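Local coordinates for protein phytase (PDB 3ZHC) that is a bacterial enzyme of branch 2 of the histidine phosphatase superfamily, with an alpha/beta core and a largely helical second part, at residues G40-T45 and L238-L243; T290-M295 and L319-H324. The protein carries 2 engineered substitutions. All coordinates share one frame; numbering follows the deposited sequence.

Interaction 1: G40-T45 and L238-L243; sequences GVRAPT and LTEIFL. With FMT (formic acid), chain O.
With chi1 at 55°, Arg-42 tucks CG in over its own backbone, and the chain then runs extended to NE. In Glu-240 a chi1 of 177° carries CG away from the backbone N, and the chain bends at chi2. NH2 of Arg-42 thereby meets CG of Glu-240 obliquely, at 4.1 Å. The loop 40-45 carries the GxRxP part of the family's RHGxRxP signature, and it lies against helix 231-247.

The two charges are close but do not pair. OE2 of Glu-240 is 4.5 Å from NH2 of Arg-42, well out of the guanidinium plane, and no N-H points at it. This OE2 makes its salt bridge with Arg-38 instead. The guanidinium is steadied from its own loop: NH1 of Arg-42 donates to Ala-43 O at 2.9 Å, and that oxygen lies almost in the guanidinium plane.

Farther along the loop, Pro-44 crosses Ile-241 at about a right angle. CB of Pro-44 is 3.9 Å from CD1 of Ile-241, and Trp-62 also touches the proline.

Formic acid, probably from the crystallisation liquor, sits between loop and helix. On the helix side, CG of Glu-240 comes within 3.4 Å of its O1, with CG1 of Ile-241 beside its carbon. O1 accepts a nearly straight hydrogen bond from NH2 of Arg-42, at 3.2 Å. O2 accepts one from NH1 of Arg-42 at 2.8 Å and a weak one from NH2. Thr-45 N completes the grip on O2, at 2.9 Å.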
loop_
_atom_site.group_PDB
_atom_site.type_symbol
_atom_site.label_atom_id
_atom_site.label_comp_id
_atom_site.label_asym_id
_atom_site.label_seq_id
_atom_site.Cartn_x
_atom_site.Cartn_y
_atom_site.Cartn_z
ATOM N N GLY B 40 -7.069 -16.811 -17.580
ATOM C CA GLY B 40 -7.856 -17.130 -16.393
ATOM C C GLY B 40 -7.136 -18.051 -15.418
ATOM O O GLY B 40 -5.951 -18.352 -15.591
ATOM N N VAL B 41 -7.874 -18.497 -14.396
ATOM C CA VAL B 41 -7.346 -19.391 -13.348
ATOM C C VAL B 41 -6.777 -20.648 -13.964
ATOM O O VAL B 41 -7.434 -21.306 -14.770
ATOM C CB VAL B 41 -8.426 -19.777 -12.286
ATOM C CG1 VAL B 41 -7.893 -20.854 -11.291
ATOM C CG2 VAL B 41 -8.911 -18.542 -11.542
ATOM N N ARG B 42 -5.540 -20.966 -13.577
ATOM C CA ARG B 42 -4.805 -22.108 -14.096
ATOM C C ARG B 42 -4.193 -22.909 -12.984
ATOM O O ARG B 42 -4.087 -22.436 -11.851
ATOM C CB ARG B 42 -3.677 -21.632 -15.027
ATOM C CG ARG B 42 -2.708 -20.600 -14.382
ATOM C CD ARG B 42 -1.365 -20.580 -15.040
ATOM N NE ARG B 42 -0.433 -19.642 -14.381
ATOM C CZ ARG B 42 0.245 -19.876 -13.248
ATOM N NH1 ARG B 42 0.131 -21.044 -12.563
ATOM N NH2 ARG B 42 1.053 -18.928 -12.780
ATOM N N ALA B 43 -3.770 -24.124 -13.316
ATOM C CA ALA B 43 -3.026 -24.966 -12.396
ATOM C C ALA B 43 -1.628 -24.391 -12.258
ATOM O O ALA B 43 -1.197 -23.604 -13.123
ATOM C CB ALA B 43 -2.957 -26.411 -12.903
ATOM N N PRO B 44 -0.903 -24.762 -11.169
ATOM C CA PRO B 44 0.460 -24.311 -11.004
ATOM C C PRO B 44 1.331 -24.565 -12.235
ATOM O O PRO B 44 1.126 -25.539 -12.958
ATOM C CB PRO B 44 0.971 -25.141 -9.818
ATOM C CG PRO B 44 -0.227 -25.400 -9.006
ATOM C CD PRO B 44 -1.372 -25.502 -9.984
ATOM N N THR B 45 2.281 -23.668 -12.441
ATOM C CA THR B 45 3.220 -23.738 -13.526
ATOM C C THR B 45 4.243 -24.879 -13.359
ATOM O O THR B 45 4.756 -25.387 -14.341
ATOM C CB THR B 45 3.960 -22.369 -13.683
ATOM O OG1 THR B 45 4.688 -22.363 -14.876
ATOM C CG2 THR B 45 4.902 -22.105 -12.530
ATOM N N LEU B 238 4.922 -19.847 -4.896
ATOM C CA LEU B 238 4.057 -20.437 -3.831
ATOM C C LEU B 238 2.862 -19.599 -3.464
ATOM O O LEU B 238 1.747 -20.134 -3.368
ATOM C CB LEU B 238 4.866 -20.750 -2.568
ATOM C CG LEU B 238 6.012 -21.759 -2.714
ATOM C CD1 LEU B 238 6.527 -22.142 -1.324
ATOM C CD2 LEU B 238 5.616 -23.018 -3.502
ATOM N N THR B 239 3.080 -18.290 -3.255
ATOM C CA THR B 239 1.986 -17.381 -2.896
ATOM C C THR B 239 0.952 -17.268 -4.042
ATOM O O THR B 239 -0.254 -17.134 -3.787
ATOM C CB THR B 239 2.510 -15.995 -2.465
ATOM O OG1 THR B 239 3.337 -15.457 -3.486
ATOM C CG2 THR B 239 3.334 -16.110 -1.168
ATOM N N GLU B 240 1.423 -17.333 -5.292
ATOM C CA GLU B 240 0.515 -17.351 -6.447
ATOM C C GLU B 240 -0.294 -18.648 -6.448
ATOM O O GLU B 240 -1.491 -18.630 -6.758
ATOM C CB GLU B 240 1.285 -17.175 -7.759
ATOM C CG GLU B 240 0.446 -17.244 -9.049
ATOM C CD GLU B 240 -0.588 -16.096 -9.228
ATOM O OE1 GLU B 240 -0.593 -15.106 -8.444
ATOM O OE2 GLU B 240 -1.388 -16.204 -10.186
ATOM N N ILE B 241 0.359 -19.770 -6.100
ATOM C CA ILE B 241 -0.337 -21.071 -6.027
ATOM C C ILE B 241 -1.476 -20.977 -4.988
ATOM O O ILE B 241 -2.592 -21.420 -5.260
ATOM C CB ILE B 241 0.616 -22.265 -5.751
ATOM C CG1 ILE B 241 1.543 -22.484 -6.945
ATOM C CG2 ILE B 241 -0.176 -23.551 -5.485
ATOM C CD1 ILE B 241 2.641 -23.512 -6.726
ATOM N N PHE B 242 -1.206 -20.383 -3.834
ATOM C CA PHE B 242 -2.277 -20.220 -2.821
ATOM C C PHE B 242 -3.449 -19.398 -3.371
ATOM O O PHE B 242 -4.602 -19.777 -3.163
ATOM C CB PHE B 242 -1.770 -19.620 -1.514
ATOM C CG PHE B 242 -0.685 -20.435 -0.828
ATOM C CD1 PHE B 242 -0.725 -21.840 -0.796
ATOM C CD2 PHE B 242 0.376 -19.780 -0.175
ATOM C CE1 PHE B 242 0.283 -22.576 -0.143
ATOM C CE2 PHE B 242 1.387 -20.512 0.478
ATOM C CZ PHE B 242 1.341 -21.903 0.492
ATOM N N LEU B 243 -3.145 -18.296 -4.072
ATOM C CA LEU B 243 -4.178 -17.463 -4.717
ATOM C C LEU B 243 -4.975 -18.274 -5.713
ATOM O O LEU B 243 -6.198 -18.210 -5.720
ATOM C CB LEU B 243 -3.570 -16.265 -5.450
ATOM C CG LEU B 243 -4.598 -15.245 -5.993
ATOM C CD1 LEU B 243 -4.682 -14.024 -5.073
ATOM C CD2 LEU B 243 -4.274 -14.831 -7.428
HETATM C C FMT O . 2.734 -20.603 -9.952
HETATM O O1 FMT O . 2.857 -19.403 -10.239
HETATM O O2 FMT O . 2.075 -21.379 -10.640
#

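Interaction 2: T290-M295 and L319-H324; sequences TPLLDM and LFIAGH
A helix lying on one face of the central sheet brings Leu-292 and Met-295 of helix 282-301 against Leu-319 and Ile-321 of strand 318-323. The contact is wholly apolar and buried. Helix segment and strand run nearly antiparallel, at 170°, with their axes 11.7 Å apart. Side chains fill the space between the two backbones.

Ile-321 stands in the middle and offers two methyl groups. Its CG2 is 3.8 Å from CD2 of Leu-292, and its CD1 reaches the same CD2 at 4.0 Å. The two side chains run side by side in opposite senses, and both of these short contacts are made by the one methyl CD2 of Leu-292. CD1 of Ile-321 also touches CG of Met-295, at 3.8 Å.

The layer belongs to the alpha/beta core of the histidine phosphatase fold. Strand 318-323 lies between the parallel strands 28-38 and 105-109. It runs into His-324, which opens the family's HD motif at the N-cap position of helix 325-335. NE2 of His-324 is hydrogen-bonded to Asp-110. On the face turned from helix 282-301, Phe-320 stacks on Phe-122 and Ala-322 touches Thr-115, both of helix 113-126.

Met-295 makes its closest contacts through CG; its SD lies farther off, 4.3 Å from CD2 of Leu-319. A chi1 of -175° places CG of Met-295 against the strand. Bends at chi2 and chi3 then turn the rest of the chain. The side chain of Leu-319 lies roughly perpendicular to that of Met-295. The branch of Leu-319 that makes this contact is CD2, 4.0 Å from CG of Met-295.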
loop_
_atom_site.group_PDB
_atom_site.type_symbol
_atom_site.label_atom_id
_atom_site.label_comp_id
_atom_site.label_asym_id
_atom_site.label_seq_id
_atom_site.Cartn_x
_atom_site.Cartn_y
_atom_site.Cartn_z
ATOM N N THR B 290 6.951 -3.585 -25.908
ATOM C CA THR B 290 6.942 -2.834 -27.215
ATOM C C THR B 290 5.920 -3.357 -28.275
ATOM O O THR B 290 5.109 -2.544 -28.784
ATOM C CB THR B 290 8.408 -2.659 -27.820
ATOM O OG1 THR B 290 9.135 -1.712 -27.023
ATOM C CG2 THR B 290 8.379 -2.167 -29.261
ATOM N N PRO B 291 5.943 -4.678 -28.603
ATOM C CA PRO B 291 4.956 -5.217 -29.557
ATOM C C PRO B 291 3.499 -4.978 -29.144
ATOM O O PRO B 291 2.701 -4.592 -29.979
ATOM C CB PRO B 291 5.269 -6.707 -29.572
ATOM C CG PRO B 291 6.647 -6.798 -29.201
ATOM C CD PRO B 291 6.899 -5.723 -28.208
ATOM N N LEU B 292 3.171 -5.195 -27.872
ATOM C CA LEU B 292 1.798 -4.952 -27.373
ATOM C C LEU B 292 1.435 -3.453 -27.420
ATOM O O LEU B 292 0.326 -3.101 -27.834
ATOM C CB LEU B 292 1.583 -5.548 -25.969
ATOM C CG LEU B 292 1.295 -7.056 -25.962
ATOM C CD1 LEU B 292 1.508 -7.659 -24.571
ATOM C CD2 LEU B 292 -0.133 -7.351 -26.468
ATOM N N LEU B 293 2.372 -2.593 -27.003
ATOM C CA LEU B 293 2.197 -1.127 -27.123
ATOM C C LEU B 293 1.962 -0.690 -28.586
ATOM O O LEU B 293 1.093 0.155 -28.844
ATOM C CB LEU B 293 3.383 -0.381 -26.520
ATOM C CG LEU B 293 3.473 -0.479 -24.980
ATOM C CD1 LEU B 293 4.813 -0.012 -24.488
ATOM C CD2 LEU B 293 2.341 0.303 -24.331
ATOM N N ASP B 294 2.725 -1.278 -29.526
ATOM C CA ASP B 294 2.564 -0.986 -30.986
ATOM C C ASP B 294 1.202 -1.420 -31.507
ATOM O O ASP B 294 0.577 -0.691 -32.283
ATOM C CB ASP B 294 3.668 -1.655 -31.825
ATOM C CG ASP B 294 5.049 -1.004 -31.643
ATOM O OD1 ASP B 294 5.176 0.108 -31.038
ATOM O OD2 ASP B 294 6.028 -1.617 -32.125
ATOM N N MET B 295 0.756 -2.615 -31.079
ATOM C CA MET B 295 -0.585 -3.154 -31.408
ATOM C C MET B 295 -1.675 -2.259 -30.843
ATOM O O MET B 295 -2.592 -1.878 -31.561
ATOM C CB MET B 295 -0.745 -4.586 -30.858
ATOM C CG MET B 295 -2.079 -5.328 -31.233
ATOM S SD MET B 295 -2.290 -5.611 -33.021
ATOM C CE MET B 295 -1.009 -6.826 -33.311
ATOM N N LEU B 319 -10.845 -5.166 -29.471
ATOM C CA LEU B 319 -9.733 -6.080 -29.715
ATOM C C LEU B 319 -9.376 -6.631 -28.335
ATOM O O LEU B 319 -8.949 -5.872 -27.471
ATOM C CB LEU B 319 -8.542 -5.361 -30.354
ATOM C CG LEU B 319 -7.238 -6.150 -30.569
ATOM C CD1 LEU B 319 -7.421 -7.291 -31.552
ATOM C CD2 LEU B 319 -6.083 -5.227 -31.028
ATOM N N PHE B 320 -9.566 -7.937 -28.131
ATOM C CA PHE B 320 -9.256 -8.608 -26.854
ATOM C C PHE B 320 -7.998 -9.417 -27.063
ATOM O O PHE B 320 -7.942 -10.237 -27.978
ATOM C CB PHE B 320 -10.425 -9.494 -26.436
ATOM C CG PHE B 320 -10.210 -10.237 -25.136
ATOM C CD1 PHE B 320 -10.549 -9.646 -23.918
ATOM C CD2 PHE B 320 -9.664 -11.544 -25.134
ATOM C CE1 PHE B 320 -10.354 -10.333 -22.702
ATOM C CE2 PHE B 320 -9.465 -12.241 -23.912
ATOM C CZ PHE B 320 -9.812 -11.637 -22.705
ATOM N N ILE B 321 -6.983 -9.188 -26.222
ATOM C CA ILE B 321 -5.677 -9.855 -26.340
ATOM C C ILE B 321 -5.404 -10.673 -25.059
ATOM O O ILE B 321 -5.299 -10.101 -23.973
ATOM C CB ILE B 321 -4.532 -8.854 -26.616
ATOM C CG1 ILE B 321 -4.851 -7.977 -27.839
ATOM C CG2 ILE B 321 -3.193 -9.597 -26.836
ATOM C CD1 ILE B 321 -3.712 -7.047 -28.258
ATOM N N ALA B 322 -5.302 -12.004 -25.217
ATOM C CA ALA B 322 -5.061 -12.945 -24.106
ATOM C C ALA B 322 -3.559 -13.242 -23.948
ATOM O O ALA B 322 -2.946 -13.933 -24.783
ATOM C CB ALA B 322 -5.841 -14.237 -24.310
ATOM N N GLY B 323 -2.991 -12.713 -22.870
ATOM C CA GLY B 323 -1.603 -12.907 -22.523
ATOM C C GLY B 323 -1.465 -13.414 -21.103
ATOM O O GLY B 323 -2.321 -14.160 -20.615
ATOM N N HIS B 324 -0.375 -12.988 -20.447
ATOM C CA HIS B 324 0.009 -13.449 -19.117
ATOM C C HIS B 324 0.209 -12.299 -18.159
ATOM O O HIS B 324 0.186 -11.099 -18.563
ATOM C CB HIS B 324 1.309 -14.239 -19.242
ATOM C CG HIS B 324 1.308 -15.206 -20.386
ATOM N ND1 HIS B 324 0.838 -16.489 -20.266
ATOM C CD2 HIS B 324 1.707 -15.072 -21.674
ATOM C CE1 HIS B 324 0.949 -17.111 -21.422
ATOM N NE2 HIS B 324 1.472 -16.277 -22.296
#

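How the interactions relate
From the N terminus, strand 28-38 leads into loop 40-45. Interaction 1 joins this loop to helix 231-247, closing a long excursion of 192 residues, with far more helix than strand. The chain then passes through helix 260-280 to helix 282-301. Interaction 2 closes a much shorter loop, 23 residues, back to strand 318-323. The two are in series, neither nested nor crossed. The centres of interaction 1 and interaction 2 are about 22 Å apart, on opposite sides of the chain's centre. The nearest atoms of interactions 1 and 2 are about 6 Å apart. The sheet links them: strands 28-38 and 318-323 pair in parallel, and just beyond them the rings of His-39 and His-324 meet.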